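Local coordinates for protein NleG5-1 effector (Enterobacteria phage YYZ-2008, PDB 5VGC) that probably acts as a ubiquitin-protein ligase of the RING/U-box type, a bacterial effector of the NleG family, at residues P8-G13 and L75-H80; R49-N54 and R93-L98; E138-C143 and G208-K213. The protein carries 1 engineered substitution. All coordinates share one frame; numbering follows the deposited sequence.

Contact 1 of 3, residues P8-G13 and L75-H80; sequences PYILPG and LQYIEH
Tyr77 reaches out from helix 68-85 and sets its phenol end against Ile10, in the loop that precedes helix 22-34. The closest approach is from Ile10 CG1 to Tyr77 OH, 3.4 Å, and the same methylene carbon lies 4.0 Å from Tyr77 CZ. Ile10 thus meets the far end of the ring obliquely, with the two side chains crossing at about a right angle. Its longer branch makes the touch because CG1 stands opposite the backbone N (chi1 -160°), and with chi2 nearly extended the CD1 methyl runs on past the hydroxyl, 3.9 Å from Tyr77 OH. Leu11 contributes mainly through its backbone: Leu11 O is 3.4 Å from Tyr77 OH, while its side chain, poorly ordered, stays farther off. The phenol oxygen therefore has both the Ile10 methylene and the Leu11 carbonyl on the side facing the loop. Tyr77 itself is buried, and Leu17 of the loop packs on it as well; Leu11 touches Ser18 in that same loop, where Tyr9 also has a backbone hydrogen bond with Ser18. This is plain loop-on-helix packing, an N-terminal loop met by a single tyrosine that extends from helix 68-85, away from the calcium sites.

Contact 2 of 3, residues R49-N54 and R93-L98; sequences RPMQVN and REVTVL
Met51 and Val95 meet tip to tip where the loop following strand 44-50, the middle strand of a three-stranded antiparallel sheet, packs on helix 92-102. Both side chains are buried. Met51 starts out extended, with CG opposite the carbonyl carbon and chi2 at -173°, then bends at the sulfur (chi3 77°), which turns the CE methyl across the helix surface. The thioether consequently meets Val95 with two atoms: SD and CE each lie 3.9 Å from Val95 CG1. On the valine, chi1 of 173° puts CG1, not CG2, against the thioether. Val53, farther along the loop, also points its side chain at the helix, but touches Arg99 one turn on. Around this pair, Tyr56 packs on both Met51 and Val95, Met58 of strand 57-60 adds to the cover of Met51, and Leu110 of the second subunit lies against Val95, so the contact borders the dimer interface. Thr96, exposed, is touched by the same methionine methyl. Its hydroxyl makes a weak hydrogen bond to Ser92 O one turn earlier, and the bent methionine crosses Thr96 at about a right angle, with Met51 CE 3.6 Å from Thr96 OG1.

Contact 3 of 3, residues E138-C143 and G208-K213; sequences ESLRTC and GNFVLK
Leu140, on the short and weakly bonded helix 138-141, packs against the start of strand 209-212 in the C-terminal part of the chain, which belongs to the NleG family of the RING clan. The strand opens with a G1 beta bulge: Gly208, at positive phi, and Asn209 together face Asp204 on the neighbouring strand 201-204. Gly208 meets the leucine through its carbonyl, Gly208 O lying 3.6 Å from Leu140 CD1. At Asn209 the backbone takes part too, since Asn209 CA is 4.0 Å from the same methyl. The Asn209 side chain leaves the backbone pointing away from the helix, yet its amide oxygen comes back to the other branch, with Asn209 OD1 4.0 Å from Leu140 CD2; the two side chains cross at about a right angle. Both methyls of Leu140 lie near the Gly208 carbonyl oxygen, and CD2 is also near the Asn209 amide oxygen. Phe210, buried, turns its ring to the base of the leucine, its chi1 of -70° carrying the CE2 corner to Leu140. Phe155 meets this ring with planes at about 55°, Val136 also packs on it, and backbone bonding of Phe210 with Cys165 holds the residue in the sheet, where Val211 and Leu212 continue the strand between 201-204 and 164-169. Phe210 CE2 lies 3.9 Å from Leu140 CB and equally far from Leu140 O, the carbonyl oxygen sitting in the ring plane at its edge.

Contacts 1 and 2 belong to the N-terminal half and contact 3 to the far end of an elongated chain. Contacts 1 and 2 interlace along the sequence, their centres 21 Å apart, and use two successive helices, 68-85 and 92-102, without touching: their nearest atoms are about 6 Å apart. Contact 3 follows both in sequence and lies on the opposite side of the chain's centre, its own centre 67 Å from that of contact 1 and 48 Å from that of contact 2. Contact 2 is the one near a calcium site, the Val95 side chain lying about 8 Å from that of Glu102, a calcium ligand at the end of the same helix.

Contact 1 of 3, residues P8-G13 and L75-H80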
ATOM      1  N   PRO A   8      43.508  -4.807  -2.198  1.00107.05           N
ATOM      2  CA  PRO A   8      44.068  -3.577  -1.615  1.00104.22           C
ATOM      3  C   PRO A   8      43.354  -3.027  -0.364  1.00101.84           C
ATOM      4  O   PRO A   8      44.027  -2.597   0.579  1.00102.46           O
ATOM      5  CB  PRO A   8      43.940  -2.558  -2.765  1.00103.64           C
ATOM      6  CG  PRO A   8      43.925  -3.365  -4.018  1.00105.97           C
ATOM      7  CD  PRO A   8      43.706  -4.812  -3.664  1.00108.63           C
ATOM      8  N   TYR A   9      42.020  -3.053  -0.365  1.00 99.50           N
ATOM      9  CA  TYR A   9      41.223  -2.503   0.734  1.00 97.88           C
ATOM     10  C   TYR A   9      40.863  -3.528   1.825  1.00 98.78           C
ATOM     11  O   TYR A   9      40.156  -3.167   2.763  1.00 98.15           O
ATOM     12  CB  TYR A   9      39.957  -1.840   0.174  1.00 96.73           C
ATOM     13  CG  TYR A   9      40.228  -0.826  -0.920  1.00 96.63           C
ATOM     14  CD1 TYR A   9      40.228  -1.198  -2.263  1.00 97.36           C
ATOM     15  CD2 TYR A   9      40.479   0.510  -0.614  1.00 96.75           C
ATOM     16  CE1 TYR A   9      40.477  -0.277  -3.269  1.00 98.02           C
ATOM     17  CE2 TYR A   9      40.733   1.443  -1.617  1.00 96.90           C
ATOM     18  CZ  TYR A   9      40.723   1.047  -2.943  1.00 97.57           C
ATOM     19  OH  TYR A   9      40.964   1.954  -3.949  1.00 99.11           O
ATOM     20  N   ILE A  10      41.368  -4.764   1.714  1.00100.80           N
ATOM     21  CA  ILE A  10      41.083  -5.811   2.701  1.00103.49           C
ATOM     22  C   ILE A  10      41.688  -5.449   4.070  1.00106.06           C
ATOM     23  O   ILE A  10      42.662  -4.700   4.141  1.00106.01           O
ATOM     24  CB  ILE A  10      41.600  -7.194   2.219  1.00106.91           C
ATOM     25  CG1 ILE A  10      40.904  -8.340   2.971  1.00109.47           C
ATOM     26  CG2 ILE A  10      43.118  -7.318   2.372  1.00110.31           C
ATOM     27  CD1 ILE A  10      41.221  -9.710   2.413  1.00113.84           C
ATOM     28  N   LEU A  11      41.096  -5.973   5.141  1.00109.64           N
ATOM     29  CA  LEU A  11      41.590  -5.769   6.502  1.00114.39           C
ATOM     30  C   LEU A  11      41.522  -7.069   7.293  1.00123.04           C
ATOM     31  O   LEU A  11      40.599  -7.853   7.098  1.00121.35           O
ATOM     32  CB  LEU A  11      40.767  -4.698   7.219  1.00112.15           C
ATOM     33  CG  LEU A  11      40.910  -3.269   6.723  1.00109.06           C
ATOM     34  CD1 LEU A  11      39.849  -2.391   7.384  1.00108.45           C
ATOM     35  CD2 LEU A  11      42.317  -2.735   6.960  1.00111.23           C
ATOM     36  N   PRO A  12      42.488  -7.292   8.207  1.00 70.79           N
ATOM     37  CA  PRO A  12      42.593  -8.574   8.890  1.00 76.40           C
ATOM     38  C   PRO A  12      41.766  -8.633  10.169  1.00 65.80           C
ATOM     39  O   PRO A  12      41.671  -7.635  10.901  1.00 62.05           O
ATOM     40  CB  PRO A  12      44.082  -8.653   9.223  1.00 89.10           C
ATOM     41  CG  PRO A  12      44.474  -7.233   9.473  1.00 92.35           C
ATOM     42  CD  PRO A  12      43.522  -6.353   8.702  1.00 94.90           C
ATOM     43  N   GLY A  13      41.182  -9.800  10.424  1.00 63.68           N
ATOM     44  CA  GLY A  13      40.450 -10.065  11.665  1.00 61.24           C
ATOM     45  C   GLY A  13      39.064  -9.455  11.775  1.00 56.08           C
ATOM     46  O   GLY A  13      38.461  -9.504  12.850  1.00 88.57           O
ATOM     47  N   LEU A  75      30.819 -14.494   2.060  1.00 51.86           N
ATOM     48  CA  LEU A  75      29.460 -13.964   2.260  1.00 46.94           C
ATOM     49  C   LEU A  75      29.449 -12.643   3.058  1.00 37.50           C
ATOM     50  O   LEU A  75      28.726 -11.694   2.694  1.00 31.75           O
ATOM     51  CB  LEU A  75      28.549 -15.021   2.903  1.00 47.88           C
ATOM     52  CG  LEU A  75      28.191 -16.224   2.008  1.00 52.92           C
ATOM     53  CD1 LEU A  75      27.428 -17.280   2.796  1.00 57.71           C
ATOM     54  CD2 LEU A  75      27.398 -15.805   0.773  1.00 52.94           C
ATOM     55  N   GLN A  76      30.259 -12.581   4.119  1.00 38.87           N
ATOM     56  CA  GLN A  76      30.419 -11.331   4.879  1.00 40.33           C
ATOM     57  C   GLN A  76      30.925 -10.207   3.963  1.00 36.86           C
ATOM     58  O   GLN A  76      30.372  -9.086   3.960  1.00 32.45           O
ATOM     59  CB  GLN A  76      31.346 -11.504   6.091  1.00 44.00           C
ATOM     60  CG  GLN A  76      30.778 -12.404   7.189  1.00 57.59           C
ATOM     61  CD  GLN A  76      31.706 -12.598   8.379  1.00 79.81           C
ATOM     62  OE1 GLN A  76      32.934 -12.631   8.240  1.00138.10           O
ATOM     63  NE2 GLN A  76      31.117 -12.750   9.557  1.00 87.30           N
ATOM     64  N   TYR A  77      31.959 -10.511   3.174  1.00 36.77           N
ATOM     65  CA  TYR A  77      32.475  -9.503   2.240  1.00 39.73           C
ATOM     66  C   TYR A  77      31.450  -9.074   1.202  1.00 34.95           C
ATOM     67  O   TYR A  77      31.408  -7.891   0.837  1.00 33.67           O
ATOM     68  CB  TYR A  77      33.802  -9.939   1.597  1.00 52.18           C
ATOM     69  CG  TYR A  77      35.019  -9.768   2.508  1.00 60.77           C
ATOM     70  CD1 TYR A  77      35.265  -8.556   3.184  1.00 59.99           C
ATOM     71  CD2 TYR A  77      35.921 -10.815   2.698  1.00 68.53           C
ATOM     72  CE1 TYR A  77      36.360  -8.406   4.010  1.00 83.18           C
ATOM     73  CE2 TYR A  77      37.034 -10.665   3.520  1.00 84.55           C
ATOM     74  CZ  TYR A  77      37.247  -9.458   4.173  1.00 96.73           C
ATOM     75  OH  TYR A  77      38.345  -9.286   4.991  1.00 91.16           O
ATOM     76  N   ILE A  78      30.614 -10.009   0.736  1.00 46.36           N
ATOM     77  CA  ILE A  78      29.481  -9.649  -0.144  1.00 39.02           C
ATOM     78  C   ILE A  78      28.515  -8.731   0.592  1.00 33.02           C
ATOM     79  O   ILE A  78      28.086  -7.716   0.034  1.00 27.75           O
ATOM     80  CB  ILE A  78      28.707 -10.866  -0.711  1.00 46.26           C
ATOM     81  CG1 ILE A  78      29.593 -11.646  -1.682  1.00 56.83           C
ATOM     82  CG2 ILE A  78      27.431 -10.400  -1.447  1.00 43.35           C
ATOM     83  CD1 ILE A  78      28.972 -12.892  -2.270  1.00 59.42           C
ATOM     84  N   GLU A  79      28.168  -9.083   1.833  1.00 30.45           N
ATOM     85  CA  GLU A  79      27.318  -8.195   2.635  1.00 25.82           C
ATOM     86  C   GLU A  79      27.900  -6.791   2.710  1.00 21.96           C
ATOM     87  O   GLU A  79      27.191  -5.804   2.451  1.00 18.85           O
ATOM     88  CB  GLU A  79      27.074  -8.756   4.034  1.00 31.05           C
ATOM     89  CG  GLU A  79      25.752  -9.498   4.130  1.00 34.56           C
ATOM     90  CD  GLU A  79      25.457  -9.962   5.526  1.00 36.36           C
ATOM     91  OE1 GLU A  79      24.817 -11.031   5.680  1.00 42.20           O
ATOM     92  OE2 GLU A  79      25.875  -9.255   6.465  1.00 40.71           O
ATOM     93  N   HIS A  80      29.191  -6.709   3.052  1.00 27.57           N
ATOM     94  CA  HIS A  80      29.878  -5.409   3.078  1.00 24.35           C
ATOM     95  C   HIS A  80      29.835  -4.679   1.733  1.00 23.53           C
ATOM     96  O   HIS A  80      29.475  -3.504   1.665  1.00 26.29           O
ATOM     97  CB  HIS A  80      31.334  -5.528   3.509  1.00 27.86           C
ATOM     98  CG  HIS A  80      31.972  -4.194   3.780  1.00 31.00           C
ATOM     99  ND1 HIS A  80      32.684  -3.500   2.830  1.00 28.68           N
ATOM    100  CD2 HIS A  80      31.982  -3.420   4.894  1.00 36.86           C
ATOM    101  CE1 HIS A  80      33.117  -2.364   3.350  1.00 29.89           C
ATOM    102  NE2 HIS A  80      32.707  -2.295   4.602  1.00 31.79           N
TER

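Contact 2 of 3, residues R49-N54 and R93-L98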
ATOM      1  N   ARG A  49      25.612  -8.245  -9.616  1.00 43.32           N
ATOM      2  CA  ARG A  49      24.578  -7.963 -10.619  1.00 49.81           C
ATOM      3  C   ARG A  49      23.631  -6.876 -10.096  1.00 60.38           C
ATOM      4  O   ARG A  49      23.427  -6.762  -8.868  1.00 77.73           O
ATOM      5  CB  ARG A  49      23.773  -9.221 -10.939  1.00 61.24           C
ATOM      6  CG  ARG A  49      24.581 -10.298 -11.646  1.00 73.30           C
ATOM      7  CD  ARG A  49      23.954 -11.681 -11.540  1.00 79.21           C
ATOM      8  NE  ARG A  49      24.964 -12.738 -11.637  1.00 84.00           N
ATOM      9  CZ  ARG A  49      24.764 -14.024 -11.337  1.00101.59           C
ATOM     10  NH1 ARG A  49      23.579 -14.456 -10.911  1.00113.42           N
ATOM     11  NH2 ARG A  49      25.768 -14.891 -11.460  1.00110.32           N
ATOM     12  N   PRO A  50      23.064  -6.077 -11.017  1.00 47.87           N
ATOM     13  CA  PRO A  50      22.121  -5.041 -10.623  1.00 59.42           C
ATOM     14  C   PRO A  50      20.784  -5.681 -10.266  1.00 66.82           C
ATOM     15  O   PRO A  50      20.322  -6.578 -10.971  1.00 74.75           O
ATOM     16  CB  PRO A  50      21.989  -4.186 -11.894  1.00 48.59           C
ATOM     17  CG  PRO A  50      22.193  -5.153 -13.006  1.00 48.81           C
ATOM     18  CD  PRO A  50      23.211  -6.139 -12.484  1.00 46.97           C
ATOM     19  N   MET A  51      20.172  -5.227  -9.180  1.00 74.57           N
ATOM     20  CA  MET A  51      18.891  -5.781  -8.745  1.00 61.97           C
ATOM     21  C   MET A  51      17.772  -5.240  -9.603  1.00 66.05           C
ATOM     22  O   MET A  51      17.958  -4.303 -10.382  1.00 64.13           O
ATOM     23  CB  MET A  51      18.627  -5.466  -7.273  1.00 57.98           C
ATOM     24  CG  MET A  51      19.584  -6.195  -6.328  1.00 57.93           C
ATOM     25  SD  MET A  51      19.135  -5.978  -4.598  1.00 49.11           S
ATOM     26  CE  MET A  51      17.752  -7.133  -4.534  1.00 48.80           C
ATOM     27  N   GLN A  52      16.600  -5.842  -9.440  1.00 67.27           N
ATOM     28  CA  GLN A  52      15.424  -5.494 -10.225  1.00 73.17           C
ATOM     29  C   GLN A  52      15.034  -4.033  -9.968  1.00 70.00           C
ATOM     30  O   GLN A  52      14.510  -3.364 -10.852  1.00 90.91           O
ATOM     31  CB  GLN A  52      14.238  -6.436  -9.939  1.00 90.42           C
ATOM     32  CG  GLN A  52      14.540  -7.931 -10.110  1.00117.16           C
ATOM     33  CD  GLN A  52      15.172  -8.591  -8.879  1.00142.88           C
ATOM     34  OE1 GLN A  52      16.042  -8.006  -8.206  1.00 68.57           O
ATOM     35  NE2 GLN A  52      14.744  -9.815  -8.585  1.00160.17           N
ATOM     36  N   VAL A  53      15.302  -3.551  -8.751  1.00 71.14           N
ATOM     37  CA  VAL A  53      15.080  -2.156  -8.392  1.00 69.73           C
ATOM     38  C   VAL A  53      16.290  -1.339  -8.819  1.00 69.21           C
ATOM     39  O   VAL A  53      17.433  -1.800  -8.706  1.00 57.93           O
ATOM     40  CB  VAL A  53      14.896  -1.972  -6.867  1.00 60.78           C
ATOM     41  CG1 VAL A  53      14.523  -0.531  -6.530  1.00 60.32           C
ATOM     42  CG2 VAL A  53      13.824  -2.914  -6.332  1.00 65.39           C
ATOM     43  N   ASN A  54      16.028  -0.121  -9.287  1.00 75.61           N
ATOM     44  CA  ASN A  54      17.081   0.760  -9.781  1.00 83.81           C
ATOM     45  C   ASN A  54      17.940   1.251  -8.614  1.00 75.01           C
ATOM     46  O   ASN A  54      17.410   1.664  -7.583  1.00 69.05           O
ATOM     47  CB  ASN A  54      16.493   1.964 -10.542  1.00 90.06           C
ATOM     48  CG  ASN A  54      15.658   1.559 -11.756  1.00 92.22           C
ATOM     49  OD1 ASN A  54      15.895   0.525 -12.384  1.00 88.88           O
ATOM     50  ND2 ASN A  54      14.675   2.384 -12.090  1.00 85.94           N
ATOM     51  N   ARG A  93      19.247  -8.730   0.415  1.00 25.24           N
ATOM     52  CA  ARG A  93      18.194  -9.448   1.141  1.00 26.93           C
ATOM     53  C   ARG A  93      17.184  -8.446   1.744  1.00 24.66           C
ATOM     54  O   ARG A  93      15.949  -8.588   1.575  1.00 39.03           O
ATOM     55  CB  ARG A  93      18.842 -10.327   2.204  1.00 30.14           C
ATOM     56  CG  ARG A  93      18.071 -11.579   2.605  1.00 40.81           C
ATOM     57  CD  ARG A  93      18.591 -12.152   3.916  1.00 46.49           C
ATOM     58  NE  ARG A  93      18.468 -11.134   4.962  1.00 80.58           N
ATOM     59  CZ  ARG A  93      17.363 -10.840   5.653  1.00 84.30           C
ATOM     60  NH1 ARG A  93      17.421  -9.866   6.561  1.00 66.98           N
ATOM     61  NH2 ARG A  93      16.215 -11.500   5.460  1.00 70.26           N
ATOM     62  N   GLU A  94      17.705  -7.424   2.422  1.00 23.28           N
ATOM     63  CA  GLU A  94      16.852  -6.400   3.045  1.00 22.61           C
ATOM     64  C   GLU A  94      16.029  -5.665   2.006  1.00 21.78           C
ATOM     65  O   GLU A  94      14.823  -5.398   2.200  1.00 23.33           O
ATOM     66  CB  GLU A  94      17.698  -5.405   3.849  1.00 24.41           C
ATOM     67  CG  GLU A  94      18.333  -5.993   5.106  1.00 25.72           C
ATOM     68  CD  GLU A  94      19.482  -5.159   5.661  1.00 26.74           C
ATOM     69  OE1 GLU A  94      20.124  -4.422   4.876  1.00 30.72           O
ATOM     70  OE2 GLU A  94      19.752  -5.241   6.887  1.00 25.85           O
ATOM     71  N   VAL A  95      16.691  -5.355   0.892  1.00 22.98           N
ATOM     72  CA  VAL A  95      16.032  -4.731  -0.262  1.00 25.68           C
ATOM     73  C   VAL A  95      14.843  -5.605  -0.701  1.00 25.65           C
ATOM     74  O   VAL A  95      13.699  -5.119  -0.781  1.00 27.03           O
ATOM     75  CB  VAL A  95      17.029  -4.506  -1.420  1.00 27.61           C
ATOM     76  CG1 VAL A  95      16.319  -4.021  -2.682  1.00 31.05           C
ATOM     77  CG2 VAL A  95      18.107  -3.516  -1.022  1.00 29.40           C
ATOM     78  N   THR A  96      15.124  -6.892  -0.954  1.00 26.10           N
ATOM     79  CA  THR A  96      14.072  -7.837  -1.302  1.00 26.90           C
ATOM     80  C   THR A  96      12.945  -7.842  -0.253  1.00 27.66           C
ATOM     81  O   THR A  96      11.770  -7.815  -0.623  1.00 33.70           O
ATOM     82  CB  THR A  96      14.621  -9.272  -1.540  1.00 29.28           C
ATOM     83  OG1 THR A  96      15.446  -9.282  -2.714  1.00 31.63           O
ATOM     84  CG2 THR A  96      13.499 -10.316  -1.706  1.00 30.15           C
ATOM     85  N   VAL A  97      13.286  -7.866   1.038  1.00 23.99           N
ATOM     86  CA  VAL A  97      12.215  -7.844   2.058  1.00 22.07           C
ATOM     87  C   VAL A  97      11.374  -6.573   1.922  1.00 21.52           C
ATOM     88  O   VAL A  97      10.120  -6.615   1.915  1.00 21.93           O
ATOM     89  CB  VAL A  97      12.786  -7.985   3.502  1.00 21.69           C
ATOM     90  CG1 VAL A  97      11.740  -7.677   4.579  1.00 21.49           C
ATOM     91  CG2 VAL A  97      13.347  -9.390   3.705  1.00 22.45           C
ATOM     92  N   LEU A  98      12.044  -5.437   1.801  1.00 22.19           N
ATOM     93  CA  LEU A  98      11.290  -4.176   1.702  1.00 24.07           C
ATOM     94  C   LEU A  98      10.383  -4.153   0.469  1.00 26.13           C
ATOM     95  O   LEU A  98       9.193  -3.751   0.547  1.00 24.30           O
ATOM     96  CB  LEU A  98      12.241  -2.974   1.695  1.00 24.80           C
ATOM     97  CG  LEU A  98      12.962  -2.728   3.009  1.00 25.02           C
ATOM     98  CD1 LEU A  98      13.969  -1.627   2.798  1.00 27.17           C
ATOM     99  CD2 LEU A  98      11.993  -2.367   4.129  1.00 26.85           C
TER

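Contact 3 of 3, residues E138-C143 and G208-K213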
ATOM      1  N   GLU A 138     -29.212 -22.499 -21.192  1.00 36.57           N
ATOM      2  CA  GLU A 138     -27.957 -23.192 -20.975  1.00 44.59           C
ATOM      3  C   GLU A 138     -26.862 -22.214 -20.516  1.00 38.91           C
ATOM      4  O   GLU A 138     -26.146 -22.504 -19.561  1.00 35.03           O
ATOM      5  CB  GLU A 138     -27.558 -24.000 -22.222  1.00 58.16           C
ATOM      6  CG  GLU A 138     -27.275 -25.474 -21.934  1.00 92.81           C
ATOM      7  CD  GLU A 138     -25.811 -25.746 -21.627  1.00133.08           C
ATOM      8  OE1 GLU A 138     -25.478 -26.058 -20.453  1.00 74.07           O
ATOM      9  OE2 GLU A 138     -24.991 -25.642 -22.570  1.00 81.21           O
ATOM     10  N   SER A 139     -26.763 -21.047 -21.153  1.00 35.61           N
ATOM     11  CA  SER A 139     -25.734 -20.082 -20.811  1.00 33.64           C
ATOM     12  C   SER A 139     -25.715 -19.723 -19.313  1.00 32.29           C
ATOM     13  O   SER A 139     -24.630 -19.496 -18.767  1.00 28.16           O
ATOM     14  CB  SER A 139     -25.840 -18.817 -21.686  1.00 39.88           C
ATOM     15  OG  SER A 139     -26.881 -17.967 -21.243  1.00 43.94           O
ATOM     16  N   LEU A 140     -26.876 -19.669 -18.656  1.00 26.76           N
ATOM     17  CA  LEU A 140     -26.879 -19.337 -17.227  1.00 24.33           C
ATOM     18  C   LEU A 140     -26.579 -20.558 -16.340  1.00 27.92           C
ATOM     19  O   LEU A 140     -26.266 -20.406 -15.149  1.00 24.80           O
ATOM     20  CB  LEU A 140     -28.206 -18.682 -16.826  1.00 29.21           C
ATOM     21  CG  LEU A 140     -28.520 -17.327 -17.502  1.00 32.77           C
ATOM     22  CD1 LEU A 140     -29.816 -16.771 -16.967  1.00 32.18           C
ATOM     23  CD2 LEU A 140     -27.408 -16.304 -17.294  1.00 45.03           C
ATOM     24  N   ARG A 141     -26.677 -21.764 -16.911  1.00 23.78           N
ATOM     25  CA  ARG A 141     -26.256 -22.972 -16.206  1.00 25.14           C
ATOM     26  C   ARG A 141     -24.737 -23.108 -16.108  1.00 24.42           C
ATOM     27  O   ARG A 141     -24.275 -23.848 -15.251  1.00 24.74           O
ATOM     28  CB  ARG A 141     -26.851 -24.240 -16.841  1.00 31.78           C
ATOM     29  CG  ARG A 141     -28.349 -24.376 -16.609  1.00 34.68           C
ATOM     30  CD  ARG A 141     -28.950 -25.728 -16.973  1.00 38.81           C
ATOM     31  NE  ARG A 141     -29.983 -26.073 -15.979  1.00 52.47           N
ATOM     32  CZ  ARG A 141     -29.998 -27.138 -15.162  1.00 63.81           C
ATOM     33  NH1 ARG A 141     -29.039 -28.067 -15.178  1.00 56.80           N
ATOM     34  NH2 ARG A 141     -31.009 -27.288 -14.305  1.00 74.29           N
ATOM     35  N   THR A 142     -23.962 -22.415 -16.953  1.00 22.25           N
ATOM     36  CA  THR A 142     -22.506 -22.646 -17.024  1.00 23.71           C
ATOM     37  C   THR A 142     -21.670 -21.605 -16.284  1.00 20.15           C
ATOM     38  O   THR A 142     -21.890 -20.413 -16.429  1.00 20.48           O
ATOM     39  CB  THR A 142     -21.997 -22.692 -18.465  1.00 26.55           C
ATOM     40  OG1 THR A 142     -22.140 -21.396 -19.054  1.00 31.70           O
ATOM     41  CG2 THR A 142     -22.764 -23.740 -19.282  1.00 29.89           C
ATOM     42  N   CYS A 143     -20.698 -22.086 -15.508  1.00 19.12           N
ATOM     43  CA  CYS A 143     -19.816 -21.236 -14.703  1.00 17.81           C
ATOM     44  C   CYS A 143     -18.888 -20.379 -15.551  1.00 18.65           C
ATOM     45  O   CYS A 143     -18.278 -20.891 -16.492  1.00 19.21           O
ATOM     46  CB  CYS A 143     -19.013 -22.103 -13.729  1.00 18.64           C
ATOM     47  SG  CYS A 143     -17.642 -21.291 -12.879  1.00 18.28           S
ATOM     48  N   GLY A 208     -33.136 -11.520 -18.434  1.00 26.05           N
ATOM     49  CA  GLY A 208     -32.271 -12.610 -18.912  1.00 26.29           C
ATOM     50  C   GLY A 208     -31.153 -13.002 -17.952  1.00 22.83           C
ATOM     51  O   GLY A 208     -30.075 -13.434 -18.369  1.00 23.06           O
ATOM     52  N   ASN A 209     -31.427 -12.852 -16.661  1.00 20.25           N
ATOM     53  CA  ASN A 209     -30.440 -13.020 -15.616  1.00 18.37           C
ATOM     54  C   ASN A 209     -31.130 -13.441 -14.339  1.00 16.15           C
ATOM     55  O   ASN A 209     -32.346 -13.245 -14.161  1.00 19.28           O
ATOM     56  CB  ASN A 209     -29.669 -11.690 -15.372  1.00 21.09           C
ATOM     57  CG  ASN A 209     -28.475 -11.511 -16.304  1.00 27.31           C
ATOM     58  OD1 ASN A 209     -27.676 -12.424 -16.480  1.00 25.22           O
ATOM     59  ND2 ASN A 209     -28.347 -10.322 -16.901  1.00 28.67           N
ATOM     60  N   PHE A 210     -30.340 -14.030 -13.444  1.00 15.82           N
ATOM     61  CA  PHE A 210     -30.759 -14.230 -12.081  1.00 16.19           C
ATOM     62  C   PHE A 210     -30.713 -12.885 -11.371  1.00 16.26           C
ATOM     63  O   PHE A 210     -29.662 -12.259 -11.344  1.00 18.77           O
ATOM     64  CB  PHE A 210     -29.838 -15.183 -11.363  1.00 17.07           C
ATOM     65  CG  PHE A 210     -29.914 -16.605 -11.819  1.00 19.87           C
ATOM     66  CD1 PHE A 210     -30.935 -17.423 -11.391  1.00 24.49           C
ATOM     67  CD2 PHE A 210     -28.921 -17.147 -12.625  1.00 27.07           C
ATOM     68  CE1 PHE A 210     -31.003 -18.759 -11.782  1.00 31.48           C
ATOM     69  CE2 PHE A 210     -28.968 -18.483 -13.018  1.00 28.59           C
ATOM     70  CZ  PHE A 210     -30.013 -19.290 -12.598  1.00 31.95           C
ATOM     71  N   VAL A 211     -31.850 -12.455 -10.815  1.00 18.68           N
ATOM     72  CA  VAL A 211     -31.951 -11.211 -10.044  1.00 21.06           C
ATOM     73  C   VAL A 211     -32.230 -11.542  -8.587  1.00 24.72           C
ATOM     74  O   VAL A 211     -32.921 -12.535  -8.293  1.00 30.66           O
ATOM     75  CB  VAL A 211     -33.050 -10.268 -10.561  1.00 25.49           C
ATOM     76  CG1 VAL A 211     -33.062  -8.949  -9.788  1.00 30.10           C
ATOM     77  CG2 VAL A 211     -32.869 -10.008 -12.047  1.00 28.31           C
ATOM     78  N   LEU A 212     -31.670 -10.724  -7.683  1.00 28.25           N
ATOM     79  CA  LEU A 212     -31.930 -10.844  -6.250  1.00 33.41           C
ATOM     80  C   LEU A 212     -33.410 -10.597  -5.944  1.00 44.14           C
ATOM     81  O   LEU A 212     -34.085  -9.879  -6.684  1.00 40.76           O
ATOM     82  CB  LEU A 212     -31.091  -9.859  -5.443  1.00 36.67           C
ATOM     83  CG  LEU A 212     -29.577 -10.020  -5.320  1.00 36.15           C
ATOM     84  CD1 LEU A 212     -29.019  -9.177  -4.187  1.00 44.17           C
ATOM     85  CD2 LEU A 212     -29.196 -11.466  -5.106  1.00 38.22           C
ATOM     86  N   LYS A 213     -33.901 -11.199  -4.856  1.00 63.05           N
ATOM     87  CA  LYS A 213     -35.339 -11.132  -4.518  1.00 67.58           C
ATOM     88  C   LYS A 213     -35.740  -9.821  -3.829  1.00 75.46           C
ATOM     89  O   LYS A 213     -34.951  -9.215  -3.102  1.00 72.00           O
ATOM     90  CB  LYS A 213     -35.785 -12.341  -3.682  1.00 68.36           C
ATOM     91  CG  LYS A 213     -35.995 -13.615  -4.496  1.00 65.69           C
ATOM     92  CD  LYS A 213     -36.807 -14.643  -3.717  1.00 87.38           C
ATOM     93  CE  LYS A 213     -36.924 -15.972  -4.447  1.00 86.97           C
ATOM     94  NZ  LYS A 213     -37.925 -15.935  -5.547  1.00108.64           N
TER